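Local coordinates for protein citryl-spermidine/3,4-dihydroxybenzoyl-citryl-spermidine:spermidine ligase (PDB 3TO3) that catalyses the ATP-dependent condensation of spermidine with citryl-spermidine intermediates in the biosynthesis of the siderophore petrobactin, at residues L153-I158 / D277-Q282; R343-K348 / P452-L457; D383-N388 / L445-G450. All coordinates share one frame; numbering follows the deposited sequence. Where two conformers were deposited one is given.

Contact 1 (L153-I158 / D277-Q282); sequences LENHLI and DYCAQQ
The carboxylate oxygen OE1 of E154 takes two hydrogen bonds from one residue, Q282. The backbone N of Q282 lies 3.3 Å from E154 OE1 and points at it nearly along the C-O axis (N-H...O 165°). The side-chain NE2 of Q282, 3.2 Å from E154 OE1, comes instead from above the carboxylate plane, on the opposite face from the backbone donor. The two side chains cross almost at right angles. A bend at chi2 (-83°) brings the glutamate's end round to Q282, whereas Q282 runs straight beyond CG. Glutamate suits this place: a carboxylate oxygen on a chain long enough to bend can take both donors, one from each face.

One residue on, the amide of N155 closes a second link: ND2 donates to A280 O over 2.7 Å, almost straight, with the acceptor in the amide plane. The same buried ND2 also bonds to Y183 O. Just past the helix CB of L157 points toward segment 277-282, with CD1 4.2 Å from Q282 OE1. A water donates to Q282 OE1 at 2.9 Å and weakly to L157 O.

In the second shell, N388 ND2 also bonds to Q282 OE1; together with the NE2 bond to E154 this fixes the rotation of the glutamine amide beside the bound ATP. The contact, buried throughout, joins the last turn of helix 150-156 to the end of strand 278-280 and the two residues after it. That strand pairs with strand 286-289, where R288 touches N155 and C279, while P386 of strand 383-386 packs against E154, L157 and Q282.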
loop_
_atom_site.group_PDB
_atom_site.type_symbol
_atom_site.label_atom_id
_atom_site.label_comp_id
_atom_site.label_asym_id
_atom_site.label_seq_id
_atom_site.Cartn_x
_atom_site.Cartn_y
_atom_site.Cartn_z
ATOM N N LEU B 153 16.807 27.116 -4.935
ATOM C CA LEU B 153 16.341 26.563 -6.209
ATOM C C LEU B 153 15.967 25.079 -6.157
ATOM O O LEU B 153 15.004 24.668 -6.809
ATOM C CB LEU B 153 17.361 26.794 -7.310
ATOM C CG LEU B 153 17.339 28.188 -7.917
ATOM C CD1 LEU B 153 18.617 28.428 -8.696
ATOM C CD2 LEU B 153 16.104 28.315 -8.808
ATOM N N GLU B 154 16.729 24.272 -5.417
ATOM C CA GLU B 154 16.389 22.858 -5.318
ATOM C C GLU B 154 14.916 22.732 -4.952
ATOM O O GLU B 154 14.188 21.985 -5.604
ATOM C CB GLU B 154 17.264 22.098 -4.310
ATOM C CG GLU B 154 18.620 21.613 -4.847
ATOM C CD GLU B 154 18.558 20.282 -5.625
ATOM O OE1 GLU B 154 17.503 19.612 -5.626
ATOM O OE2 GLU B 154 19.591 19.902 -6.233
ATOM N N ASN B 155 14.477 23.463 -3.925
ATOM C CA ASN B 155 13.082 23.358 -3.473
ATOM C C ASN B 155 12.081 24.232 -4.230
ATOM O O ASN B 155 10.874 23.993 -4.172
ATOM C CB ASN B 155 12.966 23.614 -1.970
ATOM C CG ASN B 155 13.837 22.669 -1.155
ATOM O OD1 ASN B 155 14.954 23.015 -0.742
ATOM N ND2 ASN B 155 13.341 21.457 -0.943
ATOM N N HIS B 156 12.569 25.223 -4.965
ATOM C CA HIS B 156 11.650 26.024 -5.771
ATOM C C HIS B 156 11.398 25.516 -7.203
ATOM O O HIS B 156 10.427 25.937 -7.847
ATOM C CB HIS B 156 11.962 27.527 -5.682
ATOM C CG HIS B 156 11.585 28.126 -4.358
ATOM N ND1 HIS B 156 10.272 28.341 -3.985
ATOM C CD2 HIS B 156 12.343 28.516 -3.302
ATOM C CE1 HIS B 156 10.241 28.854 -2.765
ATOM N NE2 HIS B 156 11.483 28.971 -2.329
ATOM N N LEU B 157 12.191 24.552 -7.679
ATOM C CA LEU B 157 11.790 23.955 -8.942
ATOM C C LEU B 157 10.941 22.779 -8.538
ATOM O O LEU B 157 11.431 21.704 -8.183
ATOM C CB LEU B 157 12.991 23.397 -9.703
ATOM C CG LEU B 157 14.260 24.202 -9.897
ATOM C CD1 LEU B 157 15.328 23.229 -10.392
ATOM C CD2 LEU B 157 14.018 25.342 -10.870
ATOM N N ILE B 158 9.652 22.975 -8.688
ATOM C CA ILE B 158 8.691 21.988 -8.255
ATOM C C ILE B 158 8.151 21.149 -9.410
ATOM O O ILE B 158 7.261 20.341 -9.213
ATOM C CB ILE B 158 7.576 22.642 -7.420
ATOM C CG1 ILE B 158 6.665 23.487 -8.328
ATOM C CG2 ILE B 158 8.214 23.471 -6.229
ATOM C CD1 ILE B 158 5.478 24.026 -7.604
ATOM N N ASP B 277 18.603 20.378 12.032
ATOM C CA ASP B 277 17.437 20.271 11.172
ATOM C C ASP B 277 17.875 19.969 9.735
ATOM O O ASP B 277 18.913 20.430 9.271
ATOM C CB ASP B 277 16.660 21.583 11.192
ATOM C CG ASP B 277 15.932 21.800 12.497
ATOM O OD1 ASP B 277 15.459 20.812 13.084
ATOM O OD2 ASP B 277 15.843 22.953 12.950
ATOM N N TYR B 278 17.078 19.179 9.044
ATOM C CA TYR B 278 17.365 18.851 7.671
ATOM C C TYR B 278 16.185 19.234 6.812
ATOM O O TYR B 278 15.067 19.471 7.290
ATOM C CB TYR B 278 17.697 17.363 7.505
ATOM C CG TYR B 278 19.060 16.984 8.046
ATOM C CD1 TYR B 278 20.128 16.772 7.194
ATOM C CD2 TYR B 278 19.281 16.854 9.423
ATOM C CE1 TYR B 278 21.379 16.438 7.685
ATOM C CE2 TYR B 278 20.522 16.514 9.923
ATOM C CZ TYR B 278 21.570 16.314 9.046
ATOM O OH TYR B 278 22.811 15.980 9.527
ATOM N N CYS B 279 16.441 19.307 5.527
ATOM C CA CYS B 279 15.409 19.682 4.599
ATOM C C CYS B 279 15.612 18.865 3.320
ATOM O O CYS B 279 16.743 18.709 2.867
ATOM C CB CYS B 279 15.572 21.164 4.335
ATOM S SG CYS B 279 14.366 21.812 3.265
ATOM N N ALA B 280 14.543 18.319 2.754
ATOM C CA ALA B 280 14.668 17.468 1.563
ATOM C C ALA B 280 15.070 18.255 0.343
ATOM O O ALA B 280 14.695 19.408 0.222
ATOM C CB ALA B 280 13.347 16.722 1.259
ATOM N N GLN B 281 15.816 17.606 -0.555
ATOM C CA GLN B 281 16.052 18.086 -1.925
ATOM C C GLN B 281 15.016 17.514 -2.917
ATOM O O GLN B 281 14.048 16.883 -2.507
ATOM C CB GLN B 281 17.452 17.695 -2.371
ATOM C CG GLN B 281 18.519 18.170 -1.410
ATOM C CD GLN B 281 19.935 17.964 -1.946
ATOM O OE1 GLN B 281 20.363 16.829 -2.177
ATOM N NE2 GLN B 281 20.669 19.069 -2.138
ATOM N N GLN B 282 15.225 17.722 -4.213
ATOM C CA GLN B 282 14.319 17.199 -5.232
ATOM C C GLN B 282 14.110 15.709 -5.108
ATOM O O GLN B 282 13.075 15.200 -5.514
ATOM C CB GLN B 282 14.868 17.467 -6.630
ATOM C CG GLN B 282 14.629 18.878 -7.155
ATOM C CD GLN B 282 15.221 19.079 -8.544
ATOM O OE1 GLN B 282 14.483 19.182 -9.522
ATOM N NE2 GLN B 282 16.565 19.118 -8.637
HETATM O O HOH W 1 11.810 19.538 -10.692
#

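Contact 2 (R343-K348 / P452-L457)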
loop_
_atom_site.group_PDB
_atom_site.type_symbol
_atom_site.label_atom_id
_atom_site.label_comp_id
_atom_site.label_asym_id
_atom_site.label_seq_id
_atom_site.Cartn_x
_atom_site.Cartn_y
_atom_site.Cartn_z
ATOM N N ARG B 343 37.946 21.673 -14.052
ATOM C CA ARG B 343 37.738 21.911 -12.628
ATOM C C ARG B 343 36.413 21.297 -12.173
ATOM O O ARG B 343 35.717 21.837 -11.315
ATOM C CB ARG B 343 37.805 23.410 -12.318
ATOM C CG ARG B 343 39.155 24.052 -12.662
ATOM C CD ARG B 343 39.036 25.553 -12.828
ATOM N NE ARG B 343 38.204 26.165 -11.801
ATOM C CZ ARG B 343 37.390 27.193 -12.020
ATOM N NH1 ARG B 343 37.296 27.725 -13.236
ATOM N NH2 ARG B 343 36.675 27.692 -11.025
ATOM N N VAL B 344 36.091 20.152 -12.764
ATOM C CA VAL B 344 34.945 19.364 -12.380
ATOM C C VAL B 344 34.912 19.071 -10.881
ATOM O O VAL B 344 35.934 18.764 -10.287
ATOM C CB VAL B 344 35.004 18.017 -13.105
ATOM C CG1 VAL B 344 33.859 17.132 -12.656
ATOM C CG2 VAL B 344 34.959 18.246 -14.607
ATOM N N ILE B 345 33.732 19.184 -10.274
ATOM C CA ILE B 345 33.535 18.839 -8.868
ATOM C C ILE B 345 32.832 17.491 -8.813
ATOM O O ILE B 345 31.860 17.300 -9.519
ATOM C CB ILE B 345 32.606 19.841 -8.196
ATOM C CG1 ILE B 345 33.194 21.238 -8.256
ATOM C CG2 ILE B 345 32.277 19.427 -6.754
ATOM C CD1 ILE B 345 32.126 22.299 -8.095
ATOM N N LEU B 346 33.334 16.545 -8.019
ATOM C CA LEU B 346 32.585 15.301 -7.774
ATOM C C LEU B 346 32.140 15.288 -6.320
ATOM O O LEU B 346 32.987 15.253 -5.444
ATOM C CB LEU B 346 33.453 14.079 -8.053
ATOM C CG LEU B 346 33.979 13.941 -9.478
ATOM C CD1 LEU B 346 34.730 12.651 -9.581
ATOM C CD2 LEU B 346 32.882 13.961 -10.486
ATOM N N LEU B 347 30.842 15.341 -6.029
ATOM C CA LEU B 347 30.475 15.382 -4.611
ATOM C C LEU B 347 30.610 13.939 -4.119
ATOM O O LEU B 347 29.857 13.041 -4.527
ATOM C CB LEU B 347 29.036 15.873 -4.426
ATOM C CG LEU B 347 28.754 17.253 -5.001
ATOM C CD1 LEU B 347 27.292 17.584 -4.882
ATOM C CD2 LEU B 347 29.638 18.322 -4.284
ATOM N N LYS B 348 31.547 13.725 -3.204
ATOM C CA LYS B 348 31.947 12.374 -2.884
ATOM C C LYS B 348 30.922 11.767 -1.941
ATOM O O LYS B 348 30.504 12.431 -0.989
ATOM C CB LYS B 348 33.343 12.343 -2.256
ATOM C CG LYS B 348 34.486 12.734 -3.197
ATOM C CD LYS B 348 35.853 12.594 -2.481
ATOM C CE LYS B 348 36.961 13.490 -3.095
ATOM N NZ LYS B 348 36.937 14.945 -2.697
ATOM N N PRO B 452 28.341 30.478 -16.951
ATOM C CA PRO B 452 28.697 29.108 -16.564
ATOM C C PRO B 452 30.188 28.978 -16.274
ATOM O O PRO B 452 31.012 29.373 -17.099
ATOM C CB PRO B 452 28.281 28.276 -17.786
ATOM C CG PRO B 452 27.188 29.142 -18.475
ATOM C CD PRO B 452 27.722 30.539 -18.288
ATOM N N VAL B 453 30.512 28.388 -15.125
ATOM C CA VAL B 453 31.882 28.235 -14.654
ATOM C C VAL B 453 32.387 26.791 -14.759
ATOM O O VAL B 453 33.419 26.526 -15.383
ATOM C CB VAL B 453 32.076 28.806 -13.228
ATOM C CG1 VAL B 453 33.515 28.618 -12.764
ATOM C CG2 VAL B 453 31.717 30.293 -13.213
ATOM N N ARG B 454 31.701 25.880 -14.066
ATOM C CA ARG B 454 32.130 24.500 -13.949
ATOM C C ARG B 454 30.932 23.612 -13.564
ATOM O O ARG B 454 29.857 24.123 -13.214
ATOM C CB ARG B 454 33.289 24.398 -12.936
ATOM C CG ARG B 454 32.889 24.769 -11.508
ATOM C CD ARG B 454 34.020 25.415 -10.759
ATOM N NE ARG B 454 34.918 24.445 -10.140
ATOM C CZ ARG B 454 35.273 24.463 -8.860
ATOM N NH1 ARG B 454 34.796 25.393 -8.038
ATOM N NH2 ARG B 454 36.099 23.542 -8.404
ATOM N N ILE B 455 31.109 22.293 -13.686
ATOM C CA ILE B 455 30.063 21.323 -13.373
ATOM C C ILE B 455 30.349 20.479 -12.108
ATOM O O ILE B 455 31.496 20.138 -11.804
ATOM C CB ILE B 455 29.816 20.394 -14.577
ATOM C CG1 ILE B 455 28.403 19.846 -14.521
ATOM C CG2 ILE B 455 30.848 19.289 -14.649
ATOM C CD1 ILE B 455 27.363 20.968 -14.481
ATOM N N ALA B 456 29.306 20.154 -11.358
ATOM C CA ALA B 456 29.463 19.296 -10.186
ATOM C C ALA B 456 28.575 18.102 -10.406
ATOM O O ALA B 456 27.459 18.255 -10.881
ATOM C CB ALA B 456 29.054 20.013 -8.932
ATOM N N LEU B 457 29.076 16.912 -10.098
ATOM C CA LEU B 457 28.349 15.679 -10.404
ATOM C C LEU B 457 28.085 14.932 -9.124
ATOM O O LEU B 457 28.864 15.020 -8.168
ATOM C CB LEU B 457 29.136 14.812 -11.382
ATOM C CG LEU B 457 29.536 15.538 -12.669
ATOM C CD1 LEU B 457 30.800 14.948 -13.237
ATOM C CD2 LEU B 457 28.397 15.488 -13.672
#
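I345 and A456 face each other at the close-packed centre of this contact, their CB atoms 3.6 Å apart, and the methyl of alanine lets the strands draw together without crowding the branched isoleucine. Main-chain bonds zip the pair on both sides: I345 N donates to I455 O at 2.9 Å and I345 O accepts from L457 N. The ladder ends with L347 N bonded to L457 O. On the other face of the sheet L346 CD2 meets L457 CD1 at 3.6 Å, with V344 CG1 touching the same leucine methyl, so aliphatic residues fill a side that also packs against helix 315-333.

This is a parallel pairing of strands 345-355 and 451-457 within the mixed sheet, and it ties the chain of the IucA/IucC family region to that of the FhuF-like region. Strand 451-457 carries a classic beta bulge at V453 and R454, both of which face V446.

Toward the partly exposed end, regular pairing gives way to arginine chemistry. R454 NE, lying 3.0 Å from R343 O, holds that carbonyl at the edge of its guanidinium, assisted by a weak bond from NH2. Its chain reaches there from CG set between backbone N and carbonyl carbon (chi1 65°) and through bends at chi2 and chi3. I345 CG1 lies over one guanidinium face of R454, offset toward its rim. In one of its two conformers R343 stacks its guanidinium over the opposite face, so this stack is less certain. E382 makes a long, weak ion pair with R454, which would partly offset the closeness of the like charges.

Contact 3 (D383-N388 / L445-G450). With ATP (adenosine-5'-triphosphate), chain E.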
loop_
_atom_site.group_PDB
_atom_site.type_symbol
_atom_site.label_atom_id
_atom_site.label_comp_id
_atom_site.label_asym_id
_atom_site.label_seq_id
_atom_site.Cartn_x
_atom_site.Cartn_y
_atom_site.Cartn_z
ATOM N N ASP B 383 27.615 30.799 -7.464
ATOM C CA ASP B 383 26.433 30.089 -6.947
ATOM C C ASP B 383 26.173 28.846 -7.807
ATOM O O ASP B 383 26.963 28.530 -8.707
ATOM C CB ASP B 383 25.187 30.988 -6.878
ATOM C CG ASP B 383 24.259 30.639 -5.688
ATOM O OD1 ASP B 383 24.224 29.454 -5.231
ATOM O OD2 ASP B 383 23.568 31.568 -5.207
ATOM N N ALA B 384 25.083 28.137 -7.537
ATOM C CA ALA B 384 24.863 26.856 -8.186
ATOM C C ALA B 384 23.398 26.655 -8.454
ATOM O O ALA B 384 22.557 27.095 -7.681
ATOM C CB ALA B 384 25.393 25.700 -7.307
ATOM N N VAL B 385 23.096 25.963 -9.542
ATOM C CA VAL B 385 21.721 25.652 -9.868
ATOM C C VAL B 385 21.664 24.183 -10.292
ATOM O O VAL B 385 22.540 23.710 -10.998
ATOM C CB VAL B 385 21.189 26.619 -11.012
ATOM C CG1 VAL B 385 22.110 26.607 -12.198
ATOM C CG2 VAL B 385 19.821 26.219 -11.467
ATOM N N PRO B 386 20.617 23.462 -9.878
ATOM C CA PRO B 386 20.428 22.098 -10.384
ATOM C C PRO B 386 20.291 22.096 -11.891
ATOM O O PRO B 386 19.634 22.970 -12.454
ATOM C CB PRO B 386 19.112 21.648 -9.748
ATOM C CG PRO B 386 18.548 22.843 -9.042
ATOM C CD PRO B 386 19.656 23.815 -8.821
ATOM N N PHE B 387 20.883 21.113 -12.549
ATOM C CA PHE B 387 21.002 21.191 -13.990
ATOM C C PHE B 387 19.648 21.187 -14.706
ATOM O O PHE B 387 19.463 21.931 -15.655
ATOM C CB PHE B 387 21.959 20.136 -14.521
ATOM C CG PHE B 387 22.414 20.375 -15.928
ATOM C CD1 PHE B 387 23.554 21.104 -16.178
ATOM C CD2 PHE B 387 21.695 19.879 -17.001
ATOM C CE1 PHE B 387 23.991 21.308 -17.477
ATOM C CE2 PHE B 387 22.120 20.092 -18.285
ATOM C CZ PHE B 387 23.279 20.801 -18.525
ATOM N N ASN B 388 18.688 20.398 -14.238
ATOM C CA ASN B 388 17.344 20.494 -14.805
ATOM C C ASN B 388 16.654 21.859 -14.551
ATOM O O ASN B 388 15.672 22.202 -15.192
ATOM C CB ASN B 388 16.453 19.336 -14.347
ATOM C CG ASN B 388 16.195 19.347 -12.846
ATOM O OD1 ASN B 388 17.100 19.599 -12.042
ATOM N ND2 ASN B 388 14.957 19.055 -12.462
ATOM N N LEU B 445 25.066 22.924 -12.120
ATOM C CA LEU B 445 25.870 23.972 -12.762
ATOM C C LEU B 445 26.357 24.963 -11.736
ATOM O O LEU B 445 25.560 25.507 -10.978
ATOM C CB LEU B 445 25.104 24.716 -13.853
ATOM C CG LEU B 445 25.877 25.848 -14.541
ATOM C CD1 LEU B 445 26.980 25.285 -15.430
ATOM C CD2 LEU B 445 24.913 26.695 -15.378
ATOM N N VAL B 446 27.669 25.168 -11.686
ATOM C CA VAL B 446 28.227 26.253 -10.899
ATOM C C VAL B 446 28.427 27.460 -11.814
ATOM O O VAL B 446 28.961 27.338 -12.918
ATOM C CB VAL B 446 29.554 25.862 -10.281
ATOM C CG1 VAL B 446 30.123 27.027 -9.455
ATOM C CG2 VAL B 446 29.361 24.644 -9.419
ATOM N N HIS B 447 27.965 28.622 -11.373
ATOM C CA HIS B 447 27.936 29.780 -12.254
ATOM C C HIS B 447 28.311 31.039 -11.490
ATOM O O HIS B 447 28.303 31.063 -10.249
ATOM C CB HIS B 447 26.539 29.938 -12.863
ATOM C CG HIS B 447 25.492 30.324 -11.862
ATOM N ND1 HIS B 447 25.316 31.624 -11.437
ATOM C CD2 HIS B 447 24.579 29.581 -11.189
ATOM C CE1 HIS B 447 24.341 31.665 -10.542
ATOM N NE2 HIS B 447 23.883 30.438 -10.368
ATOM N N LYS B 448 28.656 32.093 -12.216
ATOM C CA LYS B 448 28.913 33.374 -11.558
ATOM C C LYS B 448 27.929 34.374 -12.149
ATOM O O LYS B 448 28.055 34.797 -13.315
ATOM C CB LYS B 448 30.364 33.785 -11.820
ATOM C CG LYS B 448 30.874 34.912 -10.978
ATOM C CD LYS B 448 32.392 34.960 -11.057
ATOM C CE LYS B 448 33.001 33.557 -10.892
ATOM N NZ LYS B 448 34.167 33.542 -9.937
ATOM N N GLU B 449 26.941 34.758 -11.347
ATOM C CA GLU B 449 25.879 35.600 -11.878
ATOM C C GLU B 449 25.392 35.089 -13.254
ATOM O O GLU B 449 25.220 35.882 -14.193
ATOM C CB GLU B 449 26.331 37.063 -11.963
ATOM C CG GLU B 449 26.620 37.720 -10.615
ATOM C CD GLU B 449 26.994 39.201 -10.773
ATOM O OE1 GLU B 449 27.880 39.523 -11.608
ATOM O OE2 GLU B 449 26.390 40.053 -10.079
ATOM N N GLY B 450 25.192 33.772 -13.363
ATOM C CA GLY B 450 24.637 33.166 -14.560
ATOM C C GLY B 450 25.620 32.810 -15.663
ATOM O O GLY B 450 25.251 32.178 -16.646
HETATM P PB ATP E . 18.250 10.109 -5.920
HETATM O O1B ATP E . 17.639 9.961 -4.550
HETATM O O2B ATP E . 18.826 8.789 -6.361
HETATM O O3B ATP E . 19.356 11.227 -5.884
HETATM P PA ATP E . 15.933 9.734 -7.290
HETATM O O1A ATP E . 15.607 8.848 -6.104
HETATM O O2A ATP E . 16.186 8.939 -8.566
HETATM O O3A ATP E . 17.193 10.586 -6.968
HETATM O "O5'" ATP E . 14.705 10.692 -7.499
HETATM C "C5'" ATP E . 14.874 11.956 -8.022
HETATM C "C4'" ATP E . 13.712 12.598 -8.536
HETATM O "O4'" ATP E . 14.106 13.673 -9.454
HETATM C "C3'" ATP E . 12.903 11.651 -9.337
HETATM O "O3'" ATP E . 11.641 11.541 -8.802
HETATM C "C2'" ATP E . 12.860 12.237 -10.688
HETATM O "O2'" ATP E . 11.646 12.024 -11.275
HETATM C "C1'" ATP E . 13.093 13.683 -10.413
HETATM N N9 ATP E . 13.428 14.490 -11.556
HETATM C C8 ATP E . 12.807 15.639 -11.873
HETATM N N7 ATP E . 13.376 16.120 -12.987
HETATM C C5 ATP E . 14.366 15.286 -13.380
HETATM C C6 ATP E . 15.269 15.305 -14.453
HETATM N N6 ATP E . 15.224 16.387 -15.398
HETATM N N1 ATP E . 16.166 14.300 -14.576
HETATM C C2 ATP E . 16.192 13.291 -13.680
HETATM N N3 ATP E . 15.332 13.244 -12.637
HETATM C C4 ATP E . 14.409 14.226 -12.460
HETATM O O HOH W 2 22.221 30.081 -7.973
#
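Strands 383-386 and 445-448 run antiparallel with their axes 4.7 Å apart, D383 with H447 and V385 with L445 forming hydrogen-bonded pairs around the non-hydrogen-bonded pair A384 and V446. Each hydrogen-bonded pair exchanges two main-chain bonds, the shortest from H447 N to D383 O at 2.8 Å.

H447 lays its ring over its partner strand, with D383 O 3.6 Å above one face and offset toward the rim. A chi1 of 68° swings the imidazole over D383. Histidine suits the place because both ring nitrogens find partners: ND1 accepts from G450 N at 2.9 Å, a donor well out of the ring plane, and NE2 shares a water with A384 O, 2.9 Å from NE2. D383 CB lies against the ring, while its carboxylate turns back so that OD1 accepts from A384 N. On the same face of the sheet V385 and L445 stand side by side, CG1 of V385 3.9 Å from L445 CB. A384 and V446 lie on the other face; the small A384 also touches Y150.

L445 and F387 pack on helix 410-432. Just past the strand, N388 sets CB 3.4 Å from N6 of ATP, and its ND2 lies 3.4 Å from ATP N7. The arrangement is a beta ladder leading into the nucleotide pocket, where N388 lies by the adenine; elsewhere in the pocket Y391 and R311 bond to ATP.

How the contacts relate
All three contacts reach the same mixed sheet, but they use it differently. Contacts 2 and 3 are strand pairings, parallel and antiparallel respectively, and their strands 443-448 and 451-457 are neighbours in the sheet: V446 of contact 3 bonds through its backbone to V453 and R454 of contact 2. Contact 1 instead joins a helix end to a strand end, by polar side chains that bond to backbone and to one another. It meets contact 3 through Q282 and N388 beside the ATP, and through L153 and L157 against V385 and P386. Contact 1 is buried throughout; contact 2, farther from the nucleotide, has a partly exposed end with two arginines, while in contact 3 only D383 of the touching residues is partly exposed.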